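PDB 3OEP: putative uncharacterized protein TTHA0988, which is of unknown function but resembles KipI and KipA, and is probably not an allophanate hydrolase despite its likeness to that family. Local coordinates for residues Ala258-Arg263 / Ala292-Gly297; Pro272-Glu275 / Gly280-Leu283; Ala285-Val290 / Leu367-Leu372; Lys319-Arg324 / Gly332-Ala337. All coordinates share one frame; numbering follows the deposited sequence. Where two conformers were deposited one is given.

Interaction 1. Residues Ala258-Arg263 / Ala292-Gly297; sequences ARLANR and AFAGYG. With SO4 (sulfate ion), chain E.
A261 meets A294 methyl to methyl, the two CB atoms 3.8 Å apart, where helix 255-264 lies on strand 289-295, on the outer face of the five-stranded sheet of a beta sandwich. A292, two residues back on the same face of the strand, sets its CB 3.5 Å from the carbonyl O of A261. These three alanines carry most of the interface, and their size explains the close seat: the helix axis runs 7.1 Å from the strand axis, nearly antiparallel to it at 162°, a spacing that suits small side chains. L260 adds a looser touch, its CG 4.4 Å from A294 CB.

R263 turns from the strand toward a sulfate ion, probably from the crystallisation liquor. Its chain is extended from CG to NE, and the guanidinium offers two nearly straight bonds, from R263 NE to sulfate O1 (3.1 Å) and from R263 NH2 to sulfate O2 (2.8 Å), with the sulfur in its plane. The backbone N of A269 holds the same ion.

Between these segments the helix is seated by van der Waals contact of small side chains, not by hydrogen bonds, while R263 reaches the sulfate and N262 bonds N267, A269 and A271.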
loop_
_atom_site.group_PDB
_atom_site.type_symbol
_atom_site.label_atom_id
_atom_site.label_comp_id
_atom_site.label_asym_id
_atom_site.label_seq_id
_atom_site.Cartn_x
_atom_site.Cartn_y
_atom_site.Cartn_z
ATOM N N ALA A 258 0.965 -18.174 -0.515
ATOM C CA ALA A 258 -0.059 -18.012 0.518
ATOM C C ALA A 258 -1.264 -18.907 0.236
ATOM O O ALA A 258 -1.780 -19.594 1.127
ATOM C CB ALA A 258 -0.503 -16.552 0.620
ATOM N N ARG A 259 -1.723 -18.887 -1.010
ATOM C CA ARG A 259 -2.860 -19.703 -1.408
ATOM C C ARG A 259 -2.577 -21.196 -1.227
ATOM O O ARG A 259 -3.456 -21.937 -0.789
ATOM C CB ARG A 259 -3.268 -19.389 -2.850
ATOM C CG ARG A 259 -3.919 -18.015 -2.995
ATOM C CD ARG A 259 -4.692 -17.887 -4.301
ATOM N NE ARG A 259 -3.815 -17.672 -5.448
ATOM C CZ ARG A 259 -3.329 -16.489 -5.828
ATOM N NH1 ARG A 259 -3.617 -15.381 -5.149
ATOM N NH2 ARG A 259 -2.541 -16.414 -6.896
ATOM N N LEU A 260 -1.355 -21.624 -1.552
ATOM C CA LEU A 260 -0.952 -23.023 -1.390
ATOM C C LEU A 260 -0.997 -23.455 0.079
ATOM O O LEU A 260 -1.520 -24.527 0.401
ATOM C CB LEU A 260 0.450 -23.264 -1.965
ATOM C CG LEU A 260 1.001 -24.693 -1.819
ATOM C CD1 LEU A 260 0.023 -25.703 -2.385
ATOM C CD2 LEU A 260 2.360 -24.829 -2.484
ATOM N N ALA A 261 -0.432 -22.631 0.958
ATOM C CA ALA A 261 -0.462 -22.906 2.396
ATOM C C ALA A 261 -1.893 -23.100 2.901
ATOM O O ALA A 261 -2.185 -24.069 3.596
ATOM C CB ALA A 261 0.238 -21.789 3.172
ATOM N N ASN A 262 -2.789 -22.188 2.530
ATOM C CA ASN A 262 -4.191 -22.297 2.933
ATOM C C ASN A 262 -4.877 -23.535 2.383
ATOM O O ASN A 262 -5.617 -24.209 3.096
ATOM C CB ASN A 262 -4.978 -21.047 2.529
ATOM C CG ASN A 262 -4.968 -19.984 3.610
ATOM O OD1 ASN A 262 -4.950 -20.298 4.802
ATOM N ND2 ASN A 262 -4.986 -18.716 3.202
ATOM N N ARG A 263 -4.629 -23.836 1.116
ATOM C CA ARG A 263 -5.256 -24.990 0.487
ATOM C C ARG A 263 -4.793 -26.315 1.099
ATOM O O ARG A 263 -5.578 -27.265 1.192
ATOM C CB ARG A 263 -5.036 -24.952 -1.022
ATOM C CG ARG A 263 -5.945 -23.921 -1.690
ATOM C CD ARG A 263 -5.480 -23.559 -3.081
ATOM N NE ARG A 263 -6.383 -22.600 -3.721
ATOM C CZ ARG A 263 -6.061 -21.821 -4.754
ATOM N NH1 ARG A 263 -4.841 -21.857 -5.286
ATOM N NH2 ARG A 263 -6.966 -20.985 -5.255
ATOM N N ALA A 292 0.342 -25.602 7.820
ATOM C CA ALA A 292 1.103 -25.815 6.596
ATOM C C ALA A 292 2.052 -24.657 6.366
ATOM O O ALA A 292 1.711 -23.503 6.629
ATOM C CB ALA A 292 0.180 -25.973 5.400
ATOM N N PHE A 293 3.238 -24.998 5.873
ATOM C CA PHE A 293 4.288 -24.052 5.579
ATOM C C PHE A 293 4.503 -24.034 4.069
ATOM O O PHE A 293 4.591 -25.085 3.435
ATOM C CB PHE A 293 5.566 -24.460 6.319
ATOM C CG PHE A 293 6.779 -23.688 5.903
ATOM C CD1 PHE A 293 7.941 -24.351 5.522
ATOM C CD2 PHE A 293 6.761 -22.300 5.874
ATOM C CE1 PHE A 293 9.064 -23.642 5.130
ATOM C CE2 PHE A 293 7.885 -21.585 5.481
ATOM C CZ PHE A 293 9.034 -22.260 5.104
ATOM N N ALA A 294 4.524 -22.837 3.487
ATOM C CA ALA A 294 4.765 -22.678 2.057
ATOM C C ALA A 294 5.566 -21.404 1.823
ATOM O O ALA A 294 5.748 -20.600 2.738
ATOM C CB ALA A 294 3.452 -22.648 1.276
ATOM N N GLY A 295 6.040 -21.228 0.595
ATOM C CA GLY A 295 6.926 -20.117 0.272
ATOM C C GLY A 295 8.373 -20.557 0.250
ATOM O O GLY A 295 8.673 -21.736 0.031
ATOM N N TYR A 296 9.274 -19.605 0.468
ATOM C CA TYR A 296 10.697 -19.829 0.257
ATOM C C TYR A 296 11.525 -19.135 1.325
ATOM O O TYR A 296 11.009 -18.347 2.105
ATOM C CB TYR A 296 11.111 -19.315 -1.129
ATOM C CG TYR A 296 10.259 -19.871 -2.245
ATOM C CD1 TYR A 296 10.615 -21.039 -2.906
ATOM C CD2 TYR A 296 9.082 -19.233 -2.632
ATOM C CE1 TYR A 296 9.822 -21.558 -3.917
ATOM C CE2 TYR A 296 8.287 -19.742 -3.636
ATOM C CZ TYR A 296 8.661 -20.902 -4.279
ATOM O OH TYR A 296 7.862 -21.401 -5.277
ATOM N N GLY A 297 12.814 -19.461 1.366
ATOM C CA GLY A 297 13.742 -18.787 2.260
ATOM C C GLY A 297 13.958 -19.449 3.606
ATOM O O GLY A 297 14.815 -19.009 4.371
HETATM S S SO4 E . -10.150 -21.465 -3.073
HETATM O O1 SO4 E . -9.233 -22.443 -2.490
HETATM O O2 SO4 E . -9.450 -20.698 -4.103
HETATM O O3 SO4 E . -10.645 -20.558 -2.038
HETATM O O4 SO4 E . -11.278 -22.171 -3.678
#

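Interaction 2. Residues Pro272-Glu275 / Gly280-Leu283; sequences PLLE and GPVL
L274 holds CG anti to its own backbone N (chi1 -168°), whereas L283 turns CG anti to its carbonyl carbon (chi1 -53°), and these torsions let the two leucines reach toward each other tip to tip. CD2 of L274 ends 4.0 Å from CD1 of L283. The same CD2 lies 4.0 Å from CG of P281, but here the two side chains slide past each other in opposite directions, and the proline ring offers a fixed apolar corner beside the flexible leucine. One methyl of L274 thus touches both residues. L274 was modelled in two conformers, and these distances belong to one of them.

No hydrogen bond joins the segments, and the nearest CA atoms, of L274 and P281, stand 9.9 Å apart, the spacing of layers filled by side chains. Leucine suits such a place because its branched end spans the gap with methyl groups.

The two strands follow each other in the chain as a beta-arch: 273-277 belongs to the five-stranded sheet, between 233-235 and 331-336, and 282-285 to the six-stranded one, between 320-325 and 221-225. L283 also packs on L334 and P281 on F323, while L273 and E275 point to the far side of their sheet.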
loop_
_atom_site.group_PDB
_atom_site.type_symbol
_atom_site.label_atom_id
_atom_site.label_comp_id
_atom_site.label_asym_id
_atom_site.label_seq_id
_atom_site.Cartn_x
_atom_site.Cartn_y
_atom_site.Cartn_z
ATOM N N PRO A 272 -7.190 -15.781 6.622
ATOM C CA PRO A 272 -6.015 -15.147 7.223
ATOM C C PRO A 272 -4.923 -16.138 7.632
ATOM O O PRO A 272 -5.214 -17.160 8.268
ATOM C CB PRO A 272 -6.588 -14.441 8.456
ATOM C CG PRO A 272 -8.002 -14.175 8.112
ATOM C CD PRO A 272 -8.430 -15.386 7.315
ATOM N N LEU A 273 -3.682 -15.818 7.272
ATOM C CA LEU A 273 -2.525 -16.639 7.619
ATOM C C LEU A 273 -1.346 -15.722 7.921
ATOM O O LEU A 273 -1.473 -14.497 7.816
ATOM C CB LEU A 273 -2.209 -17.650 6.501
ATOM C CG LEU A 273 -1.431 -17.210 5.256
ATOM C CD1 LEU A 273 -1.272 -18.395 4.307
ATOM C CD2 LEU A 273 -2.086 -16.066 4.559
ATOM N N LEU A 274 -0.227 -16.314 8.332
ATOM C CA LEU A 274 0.961 -15.559 8.709
ATOM C C LEU A 274 1.953 -15.467 7.547
ATOM O O LEU A 274 2.264 -16.469 6.924
ATOM C CB LEU A 274 1.634 -16.229 9.905
ATOM C CG LEU A 274 2.726 -15.429 10.610
ATOM C CD1 LEU A 274 2.209 -14.064 11.014
ATOM C CD2 LEU A 274 3.229 -16.194 11.827
ATOM N N GLU A 275 2.434 -14.253 7.271
ATOM C CA GLU A 275 3.529 -14.026 6.336
ATOM C C GLU A 275 4.714 -13.560 7.170
ATOM O O GLU A 275 4.551 -12.733 8.065
ATOM C CB GLU A 275 3.179 -12.935 5.317
ATOM C CG GLU A 275 4.304 -12.646 4.325
ATOM C CD GLU A 275 4.020 -11.450 3.444
ATOM O OE1 GLU A 275 4.565 -10.370 3.750
ATOM O OE2 GLU A 275 3.272 -11.596 2.448
ATOM N N GLY A 280 12.066 -15.434 10.691
ATOM C CA GLY A 280 10.765 -15.903 11.124
ATOM C C GLY A 280 10.581 -15.821 12.627
ATOM O O GLY A 280 11.549 -15.648 13.372
ATOM N N PRO A 281 9.329 -15.960 13.080
ATOM C CA PRO A 281 9.015 -15.952 14.495
ATOM C C PRO A 281 9.303 -17.289 15.153
ATOM O O PRO A 281 9.548 -18.284 14.470
ATOM C CB PRO A 281 7.512 -15.672 14.512
ATOM C CG PRO A 281 7.014 -16.277 13.265
ATOM C CD PRO A 281 8.120 -16.107 12.250
ATOM N N VAL A 282 9.281 -17.283 16.477
ATOM C CA VAL A 282 9.286 -18.501 17.271
ATOM C C VAL A 282 7.883 -18.635 17.857
ATOM O O VAL A 282 7.433 -17.758 18.598
ATOM C CB VAL A 282 10.334 -18.431 18.391
ATOM C CG1 VAL A 282 10.313 -19.711 19.231
ATOM C CG2 VAL A 282 11.732 -18.177 17.805
ATOM N N LEU A 283 7.198 -19.723 17.514
ATOM C CA LEU A 283 5.783 -19.895 17.840
ATOM C C LEU A 283 5.574 -21.182 18.620
ATOM O O LEU A 283 6.203 -22.195 18.329
ATOM C CB LEU A 283 4.946 -19.981 16.557
ATOM C CG LEU A 283 5.110 -18.875 15.526
ATOM C CD1 LEU A 283 4.331 -19.205 14.251
ATOM C CD2 LEU A 283 4.682 -17.524 16.124
#

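Interaction 3. Residues Ala285-Val290 / Leu367-Leu372; sequences ALRDLV and LGLEAL
R287 and L289 meet L369 and L372 at one end of the two-sheet beta sandwich, where the chain turns from strand 282-285 of one sheet into strand 289-295 of the other, and where strand 366-368 gives way to a loop. R287 takes an uncommon start: CG sits between its backbone N and carbonyl carbon (chi1 60°), and a bend at chi3 (-72°) swings the guanidinium across the leucines. NE comes 3.8 Å from CD1 of L369, with CD of the arginine nearly as close at 4.0 Å, both chains crossing obliquely. The aliphatic stem of an arginine suits this margin, since its carbons can lie on apolar neighbours while its nitrogens reach polar ones: NE is hydrogen-bonded to a glycerol, probably from the crystallisation liquor.

Deeper in, L289 and L369 both keep CG anti to the carbonyl carbon and slide past each other in opposite directions, with CD2 to CD2 at 4.0 Å. L369 goes on to V336, and both leucines rest on A222, so this part of the contact is buried.

A serine in place of R287 would probably leave L369 and L372 without cover on that side and the glycerol without its NE partner. The closest approach belongs to the exposed edge, where NH2 of R287 lies 3.3 Å from the methyl CD2 of L372.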
loop_
_atom_site.group_PDB
_atom_site.type_symbol
_atom_site.label_atom_id
_atom_site.label_comp_id
_atom_site.label_asym_id
_atom_site.label_seq_id
_atom_site.Cartn_x
_atom_site.Cartn_y
_atom_site.Cartn_z
ATOM N N ALA A 285 2.443 -23.852 19.915
ATOM C CA ALA A 285 1.043 -24.248 19.820
ATOM C C ALA A 285 0.409 -24.295 21.210
ATOM O O ALA A 285 1.028 -24.760 22.165
ATOM C CB ALA A 285 0.920 -25.614 19.130
ATOM N N LEU A 286 -0.823 -23.801 21.312
ATOM C CA LEU A 286 -1.596 -23.853 22.559
ATOM C C LEU A 286 -2.674 -24.940 22.518
ATOM O O LEU A 286 -3.357 -25.202 23.518
ATOM C CB LEU A 286 -2.236 -22.491 22.821
ATOM C CG LEU A 286 -1.242 -21.333 22.924
ATOM C CD1 LEU A 286 -1.985 -20.027 23.155
ATOM C CD2 LEU A 286 -0.204 -21.584 24.046
ATOM N N ARG A 287 -2.817 -25.572 21.360
ATOM C CA ARG A 287 -3.690 -26.725 21.173
ATOM C C ARG A 287 -3.056 -27.539 20.054
ATOM O O ARG A 287 -2.152 -27.049 19.384
ATOM C CB ARG A 287 -5.095 -26.281 20.769
ATOM C CG ARG A 287 -5.146 -25.494 19.459
ATOM C CD ARG A 287 -6.547 -24.966 19.158
ATOM N NE ARG A 287 -7.451 -26.043 18.753
ATOM C CZ ARG A 287 -8.587 -26.394 19.366
ATOM N NH1 ARG A 287 -9.031 -25.750 20.444
ATOM N NH2 ARG A 287 -9.303 -27.406 18.880
ATOM N N ASP A 288 -3.518 -28.768 19.841
ATOM C CA ASP A 288 -3.036 -29.554 18.709
ATOM C C ASP A 288 -3.589 -28.941 17.423
ATOM O O ASP A 288 -4.810 -28.794 17.273
ATOM C CB ASP A 288 -3.466 -31.026 18.828
ATOM C CG ASP A 288 -2.851 -31.739 20.032
ATOM O OD1 ASP A 288 -1.779 -31.324 20.528
ATOM O OD2 ASP A 288 -3.452 -32.742 20.491
ATOM N N LEU A 289 -2.686 -28.572 16.516
ATOM C CA LEU A 289 -3.030 -27.895 15.269
ATOM C C LEU A 289 -2.572 -28.706 14.075
ATOM O O LEU A 289 -1.624 -29.484 14.173
ATOM C CB LEU A 289 -2.323 -26.532 15.186
ATOM C CG LEU A 289 -2.691 -25.492 16.233
ATOM C CD1 LEU A 289 -1.701 -24.333 16.207
ATOM C CD2 LEU A 289 -4.116 -25.000 16.011
ATOM N N VAL A 290 -3.249 -28.510 12.950
ATOM C CA VAL A 290 -2.701 -28.890 11.670
ATOM C C VAL A 290 -2.378 -27.592 10.953
ATOM O O VAL A 290 -3.233 -26.711 10.806
ATOM C CB VAL A 290 -3.642 -29.780 10.866
ATOM C CG1 VAL A 290 -3.095 -30.013 9.456
ATOM C CG2 VAL A 290 -3.818 -31.108 11.587
ATOM N N LEU A 367 -2.702 -15.846 19.009
ATOM C CA LEU A 367 -3.570 -15.924 17.831
ATOM C C LEU A 367 -4.520 -17.092 17.987
ATOM O O LEU A 367 -4.138 -18.135 18.525
ATOM C CB LEU A 367 -2.750 -16.121 16.564
ATOM C CG LEU A 367 -1.634 -15.109 16.308
ATOM C CD1 LEU A 367 -1.069 -15.305 14.901
ATOM C CD2 LEU A 367 -2.118 -13.687 16.504
ATOM N N GLY A 368 -5.746 -16.918 17.497
ATOM C CA GLY A 368 -6.781 -17.946 17.598
ATOM C C GLY A 368 -7.310 -18.414 16.256
ATOM O O GLY A 368 -7.088 -17.765 15.231
ATOM N N LEU A 369 -8.011 -19.549 16.265
ATOM C CA LEU A 369 -8.649 -20.087 15.064
ATOM C C LEU A 369 -9.971 -19.361 14.780
ATOM O O LEU A 369 -10.733 -19.041 15.702
ATOM C CB LEU A 369 -8.915 -21.596 15.217
ATOM C CG LEU A 369 -7.707 -22.497 15.487
ATOM C CD1 LEU A 369 -8.142 -23.945 15.649
ATOM C CD2 LEU A 369 -6.664 -22.369 14.378
ATOM N N GLU A 370 -10.235 -19.083 13.508
ATOM C CA GLU A 370 -11.517 -18.488 13.112
ATOM C C GLU A 370 -12.658 -19.476 13.384
ATOM O O GLU A 370 -13.722 -19.082 13.852
ATOM C CB GLU A 370 -11.492 -18.067 11.637
ATOM C CG GLU A 370 -12.851 -17.686 11.028
ATOM C CD GLU A 370 -13.569 -16.577 11.781
ATOM O OE1 GLU A 370 -14.819 -16.525 11.716
ATOM O OE2 GLU A 370 -12.897 -15.756 12.437
ATOM N N ALA A 371 -12.404 -20.755 13.115
ATOM C CA ALA A 371 -13.382 -21.818 13.336
ATOM C C ALA A 371 -12.679 -23.163 13.460
ATOM O O ALA A 371 -11.516 -23.301 13.067
ATOM C CB ALA A 371 -14.379 -21.858 12.196
ATOM N N LEU A 372 -13.385 -24.149 14.007
ATOM C CA LEU A 372 -12.877 -25.515 14.068
ATOM C C LEU A 372 -13.217 -26.222 12.761
ATOM O O LEU A 372 -14.378 -26.546 12.500
ATOM C CB LEU A 372 -13.473 -26.284 15.254
ATOM C CG LEU A 372 -12.970 -25.889 16.642
ATOM C CD1 LEU A 372 -13.773 -26.610 17.728
ATOM C CD2 LEU A 372 -11.486 -26.182 16.781
#

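Interaction 4. Residues Lys319-Arg324 / Gly332-Ala337; sequences KTLRFR and GYLAVA
The core of a beta sandwich lies between strands 320-325 and 331-336, which follow each other in the chain yet belong to different sheets, and L321 and L334 face each other across it. The pair reaches tip to tip: CD2 of L321 stands 3.8 Å from CD2 of L334 and 3.9 Å from its CD1, so one methyl of L321 rests against both branches of its partner. Each leucine carries CG anti to the backbone N (chi1 -180° for L321, -176° for L334), which extends each chain toward the other sheet.

F323, two residues along from L321 and on the same face of its strand, brings its ring to CD2 of L334. CZ of F323 lies 4.2 Å from that methyl, which sits at the ring's edge and near its plane, so this is an edge contact and not a stack over the face. The broad ring fills the layer beside the leucines, and it also meets the rings of F276 and F293. No hydrogen bond crosses between the segments; the backbone polar groups are used along each sheet instead.

Strand 320-325 runs between 298-302 and 282-285, and strand 331-336 between 273-277 and 289-295. F313 and W315 of strand 311-315 pack against both leucines. On the outer face of the five-stranded sheet, Y333 and A335 turn to helix 255-264, so the strand has the sandwich core on one side and the helix on the other.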
loop_
_atom_site.group_PDB
_atom_site.type_symbol
_atom_site.label_atom_id
_atom_site.label_comp_id
_atom_site.label_asym_id
_atom_site.label_seq_id
_atom_site.Cartn_x
_atom_site.Cartn_y
_atom_site.Cartn_z
ATOM N N LYS A 319 4.457 -27.574 21.738
ATOM C CA LYS A 319 5.670 -27.725 20.939
ATOM C C LYS A 319 5.965 -26.447 20.172
ATOM O O LYS A 319 5.049 -25.767 19.697
ATOM C CB LYS A 319 5.555 -28.908 19.976
ATOM C CG LYS A 319 5.237 -30.246 20.660
ATOM C CD LYS A 319 6.247 -30.611 21.734
ATOM C CE LYS A 319 5.977 -32.007 22.305
ATOM N NZ LYS A 319 7.056 -32.450 23.229
ATOM N N THR A 320 7.255 -26.138 20.046
ATOM C CA THR A 320 7.705 -24.885 19.459
ATOM C C THR A 320 8.149 -25.073 18.017
ATOM O O THR A 320 8.914 -25.988 17.693
ATOM C CB THR A 320 8.825 -24.268 20.305
ATOM O OG1 THR A 320 8.316 -24.028 21.626
ATOM C CG2 THR A 320 9.328 -22.949 19.694
ATOM N N LEU A 321 7.636 -24.192 17.165
ATOM C CA LEU A 321 7.910 -24.174 15.739
ATOM C C LEU A 321 8.851 -23.006 15.438
ATOM O O LEU A 321 8.605 -21.872 15.868
ATOM C CB LEU A 321 6.594 -23.990 14.985
ATOM C CG LEU A 321 6.640 -23.948 13.460
ATOM C CD1 LEU A 321 7.143 -25.266 12.886
ATOM C CD2 LEU A 321 5.236 -23.602 12.939
ATOM N N ARG A 322 9.922 -23.286 14.700
ATOM C CA ARG A 322 10.897 -22.265 14.316
ATOM C C ARG A 322 11.114 -22.340 12.816
ATOM O O ARG A 322 10.668 -23.292 12.163
ATOM C CB ARG A 322 12.225 -22.494 15.040
ATOM C CG ARG A 322 12.154 -22.358 16.555
ATOM C CD ARG A 322 13.466 -22.764 17.215
ATOM N NE ARG A 322 13.424 -22.579 18.669
ATOM C CZ ARG A 322 12.961 -23.467 19.548
ATOM N NH1 ARG A 322 12.483 -24.647 19.157
ATOM N NH2 ARG A 322 12.981 -23.171 20.844
ATOM N N PHE A 323 11.800 -21.341 12.274
ATOM C CA PHE A 323 12.058 -21.286 10.838
ATOM C C PHE A 323 13.528 -21.013 10.606
ATOM O O PHE A 323 14.031 -19.942 10.941
ATOM C CB PHE A 323 11.177 -20.234 10.182
ATOM C CG PHE A 323 9.712 -20.513 10.351
ATOM C CD1 PHE A 323 9.060 -21.386 9.498
ATOM C CD2 PHE A 323 9.007 -19.955 11.409
ATOM C CE1 PHE A 323 7.709 -21.672 9.669
ATOM C CE2 PHE A 323 7.654 -20.233 11.585
ATOM C CZ PHE A 323 7.010 -21.094 10.714
ATOM N N ARG A 324 14.215 -22.014 10.070
ATOM C CA ARG A 324 15.639 -21.933 9.803
ATOM C C ARG A 324 15.866 -21.319 8.425
ATOM O O ARG A 324 15.430 -21.881 7.432
ATOM C CB ARG A 324 16.238 -23.339 9.853
ATOM C CG ARG A 324 17.729 -23.411 9.577
ATOM C CD ARG A 324 18.232 -24.835 9.805
ATOM N NE ARG A 324 18.203 -25.200 11.221
ATOM C CZ ARG A 324 18.288 -26.445 11.698
ATOM N NH1 ARG A 324 18.397 -27.488 10.882
ATOM N NH2 ARG A 324 18.259 -26.648 13.010
ATOM N N GLY A 332 8.080 -16.531 3.769
ATOM C CA GLY A 332 7.353 -17.754 4.084
ATOM C C GLY A 332 5.944 -17.472 4.563
ATOM O O GLY A 332 5.624 -16.343 4.975
ATOM N N TYR A 333 5.107 -18.509 4.498
ATOM C CA TYR A 333 3.711 -18.465 4.921
ATOM C C TYR A 333 3.380 -19.638 5.826
ATOM O O TYR A 333 3.770 -20.773 5.553
ATOM C CB TYR A 333 2.774 -18.486 3.705
ATOM C CG TYR A 333 2.964 -17.251 2.889
ATOM C CD1 TYR A 333 3.918 -17.206 1.883
ATOM C CD2 TYR A 333 2.259 -16.088 3.194
ATOM C CE1 TYR A 333 4.141 -16.039 1.167
ATOM C CE2 TYR A 333 2.474 -14.920 2.486
ATOM C CZ TYR A 333 3.410 -14.898 1.478
ATOM O OH TYR A 333 3.625 -13.729 0.786
ATOM N N LEU A 334 2.660 -19.355 6.904
ATOM C CA LEU A 334 2.171 -20.398 7.792
ATOM C C LEU A 334 0.660 -20.274 7.886
ATOM O O LEU A 334 0.149 -19.253 8.341
ATOM C CB LEU A 334 2.800 -20.265 9.173
ATOM C CG LEU A 334 2.449 -21.358 10.183
ATOM C CD1 LEU A 334 3.087 -22.677 9.779
ATOM C CD2 LEU A 334 2.891 -20.930 11.581
ATOM N N ALA A 335 -0.040 -21.317 7.444
ATOM C CA ALA A 335 -1.494 -21.402 7.545
ATOM C C ALA A 335 -1.865 -22.412 8.620
ATOM O O ALA A 335 -1.098 -23.331 8.911
ATOM C CB ALA A 335 -2.089 -21.811 6.213
ATOM N N VAL A 336 -3.037 -22.228 9.218
ATOM C CA VAL A 336 -3.575 -23.189 10.174
ATOM C C VAL A 336 -4.983 -23.575 9.759
ATOM O O VAL A 336 -5.746 -22.742 9.268
ATOM C CB VAL A 336 -3.570 -22.640 11.620
ATOM C CG1 VAL A 336 -2.132 -22.352 12.066
ATOM C CG2 VAL A 336 -4.435 -21.398 11.732
ATOM N N ALA A 337 -5.319 -24.848 9.951
ATOM C CA ALA A 337 -6.633 -25.357 9.589
ATOM C C ALA A 337 -7.699 -24.541 10.312
ATOM O O ALA A 337 -7.677 -24.441 11.547
ATOM C CB ALA A 337 -6.748 -26.826 9.954
#

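Interactions 2 and 4 lie in the apolar core between two antiparallel sheets; their centres are about 6 Å apart, and strands 282-285 and 320-325 pair in one sheet as 273-277 and 331-336 do in the other. Interaction 1 is buried too, but on the outer face of the five-stranded sheet, where alanines let a helix come close; its strand 289-295 pairs with 331-336 of interaction 4. Interaction 3 uses that same strand's beginning, about 17 Å between centres from interaction 1, and is only partly buried. Leucines and an aromatic ring fill the interior, whereas an arginine mixing apolar and polar contacts serves the margin.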